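Local structure of type III effector XopAI (Xanthomonas citri, 6K93) at residues Glu118-Phe123 with Ala200-Ser205; Val185-Ala190 with Asp243-Ala248. The protein is a bacterial type III effector with a mono-ADP-ribosyltransferase fold, which probably acts inside host plant cells and appears to bind arginine-containing peptides. All blocks are in the same frame, centred on the assembly; numbering follows the deposited sequence.

Contact 1 (Glu118-Phe123 with Ala200-Ser205); sequences EERKQF and AKCIIS
Helix segments Glu118-Phe123 and Ala200-Ser205 cross at -120° with their axes 9.4 Å apart at closest approach, and Arg120 and Cys202 bring their CA atoms to 6.6 Å, the shortest such separation between the two segments. The thiol of Cys202 is the point on which this packing turns. Its SG lies 3.6 Å from Phe123 CB and also reaches CG and CD2 of the ring, while the backbone of Glu119 and the CA and CG of Arg120 close round it from the first helix. Seen from the ring, the sulfur comes in obliquely, 4.7 Å from the centroid and 50° off the normal, a Cys sulfur-aromatic contact. Phe123 holds its CG anti to the backbone N (chi1 166°), which carries the ring past the sulfur toward Phe199 and Trp143; Ala170 of helix 165-174 touches both Phe123 and Cys202. At the more open side, the extended chains of Glu119 and Lys201 cross at about a right angle, the carboxylate carbon CD of Glu119 resting 3.8 Å from CD of Lys201. Their charges stop short of a salt bridge, with OE2 of Glu119 4.2 Å from NZ of Lys201. A water spans the gap, donating to Glu119 OE2 at 2.6 Å and accepting from Lys201 NZ at 2.8 Å. The direct ionic partner of that same carboxylate oxygen is Arg105 of helix 95-109, while OE1 accepts from the backbone N of Thr116, so both oxygens are tied and the carboxylate's rotation is probably restricted. The arrangement is that of a steeply crossed helix pair, a buried sulfur-aromatic centre bordered by a water-bridged ionic edge, within the helical part of this mono-ADP-ribosyltransferase fold.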
ATOM      1  N   GLU A 118      10.886   9.148  12.880  1.00 19.23           N
ATOM      2  CA  GLU A 118       9.970  10.280  12.819  1.00 20.29           C
ATOM      3  C   GLU A 118       8.781   9.987  11.897  1.00 18.32           C
ATOM      4  O   GLU A 118       7.633  10.295  12.230  1.00 18.15           O
ATOM      5  CB  GLU A 118      10.768  11.505  12.360  1.00 27.84           C
ATOM      6  CG  GLU A 118      11.866  11.964  13.369  1.00 40.39           C
ATOM      7  CD  GLU A 118      13.084  11.043  13.505  1.00 49.87           C
ATOM      8  OE1 GLU A 118      13.412  10.262  12.575  1.00 45.92           O
ATOM      9  OE2 GLU A 118      13.741  11.108  14.566  1.00 52.33           O
ATOM     10  N   GLU A 119       9.026   9.343  10.754  1.00 16.10           N
ATOM     11  CA  GLU A 119       7.930   8.983   9.852  1.00 15.08           C
ATOM     12  C   GLU A 119       7.001   7.948  10.474  1.00 14.44           C
ATOM     13  O   GLU A 119       5.790   7.963  10.213  1.00 14.64           O
ATOM     14  CB  GLU A 119       8.509   8.482   8.523  1.00 15.05           C
ATOM     15  CG  GLU A 119       9.133   9.624   7.742  1.00 16.36           C
ATOM     16  CD  GLU A 119      10.052   9.205   6.597  1.00 17.16           C
ATOM     17  OE1 GLU A 119      10.413   8.033   6.506  1.00 17.19           O
ATOM     18  OE2 GLU A 119      10.410  10.114   5.800  1.00 17.60           O
ATOM     19  N   ARG A 120       7.548   7.016  11.259  1.00 14.61           N
ATOM     20  CA  ARG A 120       6.701   6.042  11.933  1.00 13.72           C
ATOM     21  C   ARG A 120       5.798   6.714  12.959  1.00 14.68           C
ATOM     22  O   ARG A 120       4.639   6.314  13.115  1.00 14.87           O
ATOM     23  CB  ARG A 120       7.580   4.951  12.550  1.00 15.10           C
ATOM     24  CG  ARG A 120       8.354   4.231  11.458  1.00 17.17           C
ATOM     25  CD  ARG A 120       8.977   2.935  11.916  1.00 20.39           C
ATOM     26  NE  ARG A 120      10.029   3.058  12.918  1.00 23.56           N
ATOM     27  CZ  ARG A 120      11.327   3.117  12.649  1.00 28.36           C
ATOM     28  NH1 ARG A 120      11.747   3.118  11.394  1.00 29.89           N
ATOM     29  NH2 ARG A 120      12.193   3.207  13.640  1.00 29.54           N
ATOM     30  N   LYS A 121       6.301   7.749  13.644  1.00 15.69           N
ATOM     31  CA  LYS A 121       5.473   8.489  14.589  1.00 17.13           C
ATOM     32  C   LYS A 121       4.422   9.313  13.847  1.00 15.33           C
ATOM     33  O   LYS A 121       3.287   9.455  14.318  1.00 15.98           O
ATOM     34  CB  LYS A 121       6.354   9.390  15.459  1.00 25.75           C
ATOM     35  CG  LYS A 121       5.652   9.942  16.690  1.00 37.95           C
ATOM     36  CD  LYS A 121       6.426  11.124  17.260  1.00 48.62           C
ATOM     37  CE  LYS A 121       7.805  10.717  17.762  1.00 53.41           C
ATOM     38  NZ  LYS A 121       8.399  11.777  18.624  1.00 56.62           N
ATOM     39  N   GLN A 122       4.779   9.858  12.679  1.00 14.31           N
ATOM     40  CA  GLN A 122       3.800  10.539  11.841  1.00 13.63           C
ATOM     41  C   GLN A 122       2.713   9.585  11.394  1.00 13.70           C
ATOM     42  O   GLN A 122       1.534   9.937  11.388  1.00 14.60           O
ATOM     43  CB  GLN A 122       4.488  11.174  10.637  1.00 15.31           C
ATOM     44  CG  GLN A 122       5.266  12.430  11.001  1.00 22.07           C
ATOM     45  CD  GLN A 122       6.355  12.789  10.012  1.00 37.89           C
ATOM     46  OE1 GLN A 122       6.575  12.120   9.009  1.00 38.08           O
ATOM     47  NE2 GLN A 122       7.048  13.889  10.301  1.00 52.17           N
ATOM     48  N   PHE A 123       3.091   8.358  11.027  1.00 13.13           N
ATOM     49  CA  PHE A 123       2.081   7.383  10.635  1.00 12.55           C
ATOM     50  C   PHE A 123       1.160   7.049  11.818  1.00 12.52           C
ATOM     51  O   PHE A 123      -0.066   6.946  11.667  1.00 13.01           O
ATOM     52  CB  PHE A 123       2.767   6.126  10.074  1.00 12.20           C
ATOM     53  CG  PHE A 123       1.856   4.944   9.954  1.00 12.11           C
ATOM     54  CD1 PHE A 123       0.678   5.040   9.236  1.00 11.87           C
ATOM     55  CD2 PHE A 123       2.167   3.738  10.561  1.00 12.09           C
ATOM     56  CE1 PHE A 123      -0.185   3.978   9.143  1.00 12.58           C
ATOM     57  CE2 PHE A 123       1.307   2.664  10.465  1.00 12.49           C
ATOM     58  CZ  PHE A 123       0.130   2.773   9.762  1.00 12.47           C
ATOM     59  N   ALA A 200       1.707   6.065   3.356  1.00 11.34           N
ATOM     60  CA  ALA A 200       2.455   5.531   2.220  1.00 12.31           C
ATOM     61  C   ALA A 200       3.886   5.196   2.604  1.00 12.06           C
ATOM     62  O   ALA A 200       4.417   4.154   2.196  1.00 11.91           O
ATOM     63  CB  ALA A 200       2.414   6.534   1.064  1.00 12.59           C
ATOM     64  N   LYS A 201       4.543   6.068   3.379  1.00 11.29           N
ATOM     65  CA  LYS A 201       5.945   5.832   3.701  1.00 12.01           C
ATOM     66  C   LYS A 201       6.122   4.528   4.458  1.00 12.64           C
ATOM     67  O   LYS A 201       7.074   3.788   4.217  1.00 12.78           O
ATOM     68  CB  LYS A 201       6.496   7.007   4.511  1.00 12.63           C
ATOM     69  CG  LYS A 201       6.482   8.298   3.729  1.00 13.93           C
ATOM     70  CD  LYS A 201       6.891   9.480   4.573  1.00 16.26           C
ATOM     71  CE  LYS A 201       6.710  10.754   3.783  1.00 19.27           C
ATOM     72  NZ  LYS A 201       6.781  11.968   4.662  1.00 21.89           N
ATOM     73  N   CYS A 202       5.234   4.238   5.387  1.00 12.07           N
ATOM     74  CA  CYS A 202       5.379   3.027   6.183  1.00 11.81           C
ATOM     75  C   CYS A 202       4.966   1.774   5.419  1.00 11.85           C
ATOM     76  O   CYS A 202       5.592   0.723   5.594  1.00 12.00           O
ATOM     77  CB  CYS A 202       4.607   3.175   7.485  1.00 12.12           C
ATOM     78  SG  CYS A 202       5.466   4.304   8.619  1.00 13.91           S
ATOM     79  N   ILE A 203       3.971   1.854   4.539  1.00 10.82           N
ATOM     80  CA  ILE A 203       3.644   0.685   3.727  1.00 10.60           C
ATOM     81  C   ILE A 203       4.781   0.374   2.766  1.00 11.59           C
ATOM     82  O   ILE A 203       5.189  -0.776   2.616  1.00 11.58           O
ATOM     83  CB  ILE A 203       2.324   0.891   2.964  1.00 10.59           C
ATOM     84  CG1 ILE A 203       1.142   1.067   3.911  1.00 11.65           C
ATOM     85  CG2 ILE A 203       2.085  -0.290   2.020  1.00 10.32           C
ATOM     86  CD1 ILE A 203      -0.150   1.483   3.201  1.00 12.62           C
ATOM     87  N   ILE A 204       5.315   1.392   2.092  1.00 12.00           N
ATOM     88  CA  ILE A 204       6.406   1.170   1.150  1.00 12.38           C
ATOM     89  C   ILE A 204       7.609   0.593   1.872  1.00 12.70           C
ATOM     90  O   ILE A 204       8.247  -0.339   1.387  1.00 12.89           O
ATOM     91  CB  ILE A 204       6.767   2.469   0.407  1.00 13.80           C
ATOM     92  CG1 ILE A 204       5.580   2.913  -0.443  1.00 13.48           C
ATOM     93  CG2 ILE A 204       7.992   2.272  -0.468  1.00 14.78           C
ATOM     94  CD1 ILE A 204       5.743   4.304  -1.039  1.00 15.87           C
ATOM     95  N   SER A 205       7.939   1.153   3.032  1.00 11.98           N
ATOM     96  CA  SER A 205       9.038   0.647   3.842  1.00 12.40           C
ATOM     97  C   SER A 205       8.826  -0.810   4.197  1.00 12.14           C
ATOM     98  O   SER A 205       9.756  -1.616   4.103  1.00 12.63           O
ATOM     99  CB  SER A 205       9.154   1.514   5.100  1.00 13.37           C
ATOM    100  OG  SER A 205      10.293   1.156   5.840  1.00 13.99           O
TER
HETATM  101  O   HOH W   1       9.348  12.458   5.608  1.00 25.51           O

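Contact 2 (Val185-Ala190 with Asp243-Ala248); sequences VLEKEA and DRRFFA
Arg244 grips the carbonyl oxygen of Leu186 side-on with two nitrogens: NE donates at 2.6 Å (N-H...O 145°) and NH2 at 2.8 Å to that one oxygen, which lies close to the guanidinium plane. A bend at chi3 (48°) turns the group back onto the loop, where the backbone N of Lys188 stands over one face, offset toward the rim; Trp103 adds a cation-pi contact. Two waters extend the join: one accepts from Leu186 N and donates to Arg244 O, the other donates to Glu187 OE1 at 2.7 Å and accepts from Arg244 N. Both segments are shaped by local turns, a type I beta turn from Glu187 to Ala190 and an Asx turn in which Arg245 N donates to Asp243 OD1 at 2.9 Å, just ahead of strand 247-250. Glu187, bent at chi2 (-87°), lays its carboxylate against the aliphatic part of Arg245, with Glu187 CD 3.3 Å from Arg245 CG. Their charges do not pair, Glu187 OE2 lying 4.5 Å from Arg245 NE; OE2 instead makes a salt bridge to Arg234 and Arg245 NH2 one to Glu224. Leu186 CB lies 3.6 Å from Arg244 O, while at the exposed side CD of Lys188 borders Arg244 NH1.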
ATOM      1  N   VAL A 185      -2.410   7.873  -3.374  1.00 11.28           N
ATOM      2  CA  VAL A 185      -1.891   9.169  -2.937  1.00 13.05           C
ATOM      3  C   VAL A 185      -0.692   9.628  -3.759  1.00 13.39           C
ATOM      4  O   VAL A 185      -0.437  10.839  -3.825  1.00 13.49           O
ATOM      5  CB  VAL A 185      -1.551   9.127  -1.434  1.00 13.25           C
ATOM      6  CG1 VAL A 185      -0.299   8.295  -1.151  1.00 12.46           C
ATOM      7  CG2 VAL A 185      -1.413  10.575  -0.861  1.00 14.95           C
ATOM      8  N   LEU A 186       0.044   8.722  -4.417  1.00 13.73           N
ATOM      9  CA  LEU A 186       1.155   9.125  -5.274  1.00 15.22           C
ATOM     10  C   LEU A 186       0.783   9.181  -6.754  1.00 15.97           C
ATOM     11  O   LEU A 186       1.656   9.450  -7.583  1.00 18.05           O
ATOM     12  CB  LEU A 186       2.355   8.185  -5.071  1.00 14.49           C
ATOM     13  CG  LEU A 186       2.991   8.264  -3.701  1.00 17.31           C
ATOM     14  CD1 LEU A 186       4.130   7.267  -3.528  1.00 16.33           C
ATOM     15  CD2 LEU A 186       3.498   9.685  -3.408  1.00 20.42           C
ATOM     16  N   GLU A 187      -0.480   8.945  -7.107  1.00 15.27           N
ATOM     17  CA  GLU A 187      -0.910   9.136  -8.485  1.00 16.13           C
ATOM     18  C   GLU A 187      -0.714  10.589  -8.882  1.00 18.71           C
ATOM     19  O   GLU A 187      -0.904  11.499  -8.079  1.00 17.78           O
ATOM     20  CB  GLU A 187      -2.376   8.756  -8.644  1.00 16.77           C
ATOM     21  CG  GLU A 187      -2.652   7.258  -8.591  1.00 16.98           C
ATOM     22  CD  GLU A 187      -2.503   6.625  -9.941  1.00 18.93           C
ATOM     23  OE1 GLU A 187      -1.354   6.513 -10.402  1.00 19.38           O
ATOM     24  OE2 GLU A 187      -3.515   6.260 -10.577  1.00 19.71           O
ATOM     25  N   LYS A 188      -0.369  10.806 -10.148  1.00 20.46           N
ATOM     26  CA  LYS A 188      -0.037  12.159 -10.592  1.00 24.09           C
ATOM     27  C   LYS A 188      -1.178  13.137 -10.331  1.00 24.77           C
ATOM     28  O   LYS A 188      -0.946  14.275  -9.894  1.00 27.28           O
ATOM     29  CB  LYS A 188       0.327  12.147 -12.080  1.00 32.29           C
ATOM     30  CG  LYS A 188       0.857  13.473 -12.613  1.00 47.56           C
ATOM     31  CD  LYS A 188       2.386  13.512 -12.559  1.00 59.68           C
ATOM     32  CE  LYS A 188       2.889  14.920 -12.265  1.00 65.85           C
ATOM     33  NZ  LYS A 188       4.375  15.019 -12.221  1.00 67.13           N
ATOM     34  N   GLU A 189      -2.414  12.729 -10.619  1.00 24.64           N
ATOM     35  CA  GLU A 189      -3.563  13.622 -10.543  1.00 28.28           C
ATOM     36  C   GLU A 189      -4.291  13.575  -9.206  1.00 26.80           C
ATOM     37  O   GLU A 189      -5.285  14.293  -9.035  1.00 29.44           O
ATOM     38  CB  GLU A 189      -4.564  13.288 -11.656  1.00 38.84           C
ATOM     39  CG  GLU A 189      -4.341  14.056 -12.944  1.00 52.00           C
ATOM     40  CD  GLU A 189      -4.975  13.377 -14.150  1.00 66.47           C
ATOM     41  OE1 GLU A 189      -6.170  13.007 -14.077  1.00 72.39           O
ATOM     42  OE2 GLU A 189      -4.278  13.218 -15.173  1.00 71.71           O
ATOM     43  N   ALA A 190      -3.830  12.772  -8.247  1.00 20.68           N
ATOM     44  CA  ALA A 190      -4.491  12.710  -6.953  1.00 21.06           C
ATOM     45  C   ALA A 190      -4.229  13.963  -6.137  1.00 20.78           C
ATOM     46  O   ALA A 190      -3.187  14.601  -6.263  1.00 22.32           O
ATOM     47  CB  ALA A 190      -4.014  11.482  -6.165  1.00 20.55           C
ATOM     48  N   ASP A 243       3.874   1.851 -12.081  1.00 13.51           N
ATOM     49  CA  ASP A 243       2.649   2.021 -11.318  1.00 14.10           C
ATOM     50  C   ASP A 243       2.900   2.974 -10.155  1.00 14.58           C
ATOM     51  O   ASP A 243       3.863   2.803  -9.401  1.00 16.47           O
ATOM     52  CB  ASP A 243       2.165   0.655 -10.814  1.00 15.25           C
ATOM     53  CG  ASP A 243       0.681   0.650 -10.446  1.00 16.10           C
ATOM     54  OD1 ASP A 243       0.094   1.733 -10.253  1.00 16.05           O
ATOM     55  OD2 ASP A 243       0.122  -0.451 -10.388  1.00 16.98           O
ATOM     56  N   ARG A 244       2.082   4.011 -10.052  1.00 13.74           N
ATOM     57  CA  ARG A 244       2.174   4.936  -8.928  1.00 13.72           C
ATOM     58  C   ARG A 244       1.212   4.585  -7.805  1.00 13.22           C
ATOM     59  O   ARG A 244       1.197   5.276  -6.776  1.00 13.73           O
ATOM     60  CB  ARG A 244       1.966   6.378  -9.417  1.00 16.14           C
ATOM     61  CG  ARG A 244       2.994   6.736 -10.494  1.00 20.22           C
ATOM     62  CD  ARG A 244       2.985   8.186 -10.946  1.00 25.13           C
ATOM     63  NE  ARG A 244       2.979   9.132  -9.850  1.00 29.61           N
ATOM     64  CZ  ARG A 244       3.558  10.330  -9.890  1.00 29.56           C
ATOM     65  NH1 ARG A 244       4.223  10.721 -10.975  1.00 33.48           N
ATOM     66  NH2 ARG A 244       3.478  11.133  -8.836  1.00 27.27           N
ATOM     67  N   ARG A 245       0.417   3.536  -7.987  1.00 12.35           N
ATOM     68  CA  ARG A 245      -0.522   3.066  -6.981  1.00 12.13           C
ATOM     69  C   ARG A 245       0.079   1.969  -6.119  1.00 11.86           C
ATOM     70  O   ARG A 245       1.037   1.287  -6.507  1.00 12.17           O
ATOM     71  CB  ARG A 245      -1.818   2.548  -7.643  1.00 12.13           C
ATOM     72  CG  ARG A 245      -2.466   3.613  -8.516  1.00 17.54           C
ATOM     73  CD  ARG A 245      -4.042   3.442  -8.612  1.00 31.32           C
ATOM     74  NE  ARG A 245      -4.325   2.128  -8.948  1.00 44.22           N
ATOM     75  CZ  ARG A 245      -5.308   1.301  -8.546  1.00 25.74           C
ATOM     76  NH1 ARG A 245      -6.346   1.604  -7.734  1.00 15.94           N
ATOM     77  NH2 ARG A 245      -5.262   0.091  -9.003  1.00 18.97           N
ATOM     78  N   PHE A 246      -0.511   1.804  -4.934  1.00 11.53           N
ATOM     79  CA  PHE A 246      -0.451   0.551  -4.187  1.00 11.23           C
ATOM     80  C   PHE A 246      -1.380  -0.422  -4.894  1.00 11.74           C
ATOM     81  O   PHE A 246      -2.604  -0.324  -4.799  1.00 12.61           O
ATOM     82  CB  PHE A 246      -0.848   0.751  -2.735  1.00  9.96           C
ATOM     83  CG  PHE A 246       0.134   1.578  -1.984  1.00 10.90           C
ATOM     84  CD1 PHE A 246       0.050   2.942  -2.026  1.00 11.79           C
ATOM     85  CD2 PHE A 246       1.162   0.990  -1.260  1.00 11.83           C
ATOM     86  CE1 PHE A 246       0.975   3.733  -1.361  1.00 12.67           C
ATOM     87  CE2 PHE A 246       2.080   1.768  -0.618  1.00 13.04           C
ATOM     88  CZ  PHE A 246       1.979   3.143  -0.666  1.00 13.15           C
ATOM     89  N   PHE A 247      -0.804  -1.361  -5.627  1.00 10.84           N
ATOM     90  CA  PHE A 247      -1.570  -2.259  -6.478  1.00 10.90           C
ATOM     91  C   PHE A 247      -1.728  -3.608  -5.788  1.00 10.49           C
ATOM     92  O   PHE A 247      -0.735  -4.280  -5.476  1.00 10.87           O
ATOM     93  CB  PHE A 247      -0.864  -2.458  -7.810  1.00 11.38           C
ATOM     94  CG  PHE A 247      -1.617  -3.329  -8.782  1.00 12.25           C
ATOM     95  CD1 PHE A 247      -2.875  -2.950  -9.253  1.00 12.43           C
ATOM     96  CD2 PHE A 247      -1.054  -4.505  -9.238  1.00 13.00           C
ATOM     97  CE1 PHE A 247      -3.548  -3.758 -10.169  1.00 12.94           C
ATOM     98  CE2 PHE A 247      -1.734  -5.301 -10.141  1.00 12.66           C
ATOM     99  CZ  PHE A 247      -2.968  -4.931 -10.606  1.00 12.52           C
ATOM    100  N   ALA A 248      -2.960  -3.964  -5.483  1.00 10.72           N
ATOM    101  CA  ALA A 248      -3.253  -5.200  -4.779  1.00 10.78           C
ATOM    102  C   ALA A 248      -3.758  -6.278  -5.720  1.00  9.95           C
ATOM    103  O   ALA A 248      -4.422  -6.018  -6.728  1.00 10.15           O
ATOM    104  CB  ALA A 248      -4.289  -4.977  -3.682  1.00 11.40           C
TER
HETATM  105  O   HOH W   2      -0.228   5.793  -4.467  1.00 14.23           O
HETATM  106  O   HOH W   3      -0.370   4.499 -11.906  1.00 18.45           O

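Overall arrangement
From the N terminus the chain first meets Glu118-Phe123 on helix 117-128, then Val185-Ala190 in the loop ahead of helix 194-209, then Ala200-Ser205 on that helix, and finally Asp243-Ala248. Contact 1 closes a strand-free excursion of 76 residues, just over half of it helix; contact 2 closes one of 52 residues containing both helix and strand. Since the segments alternate, the two closures cross rather than nest. Their centres are 16 Å apart, yet Phe246 joins them directly, its CE2 3.3 Å from Ile203 CG2, and Val185 packs on Ala200. Helix 194-209 thus links the helical bundle of contact 1 to the loop and strand start of contact 2.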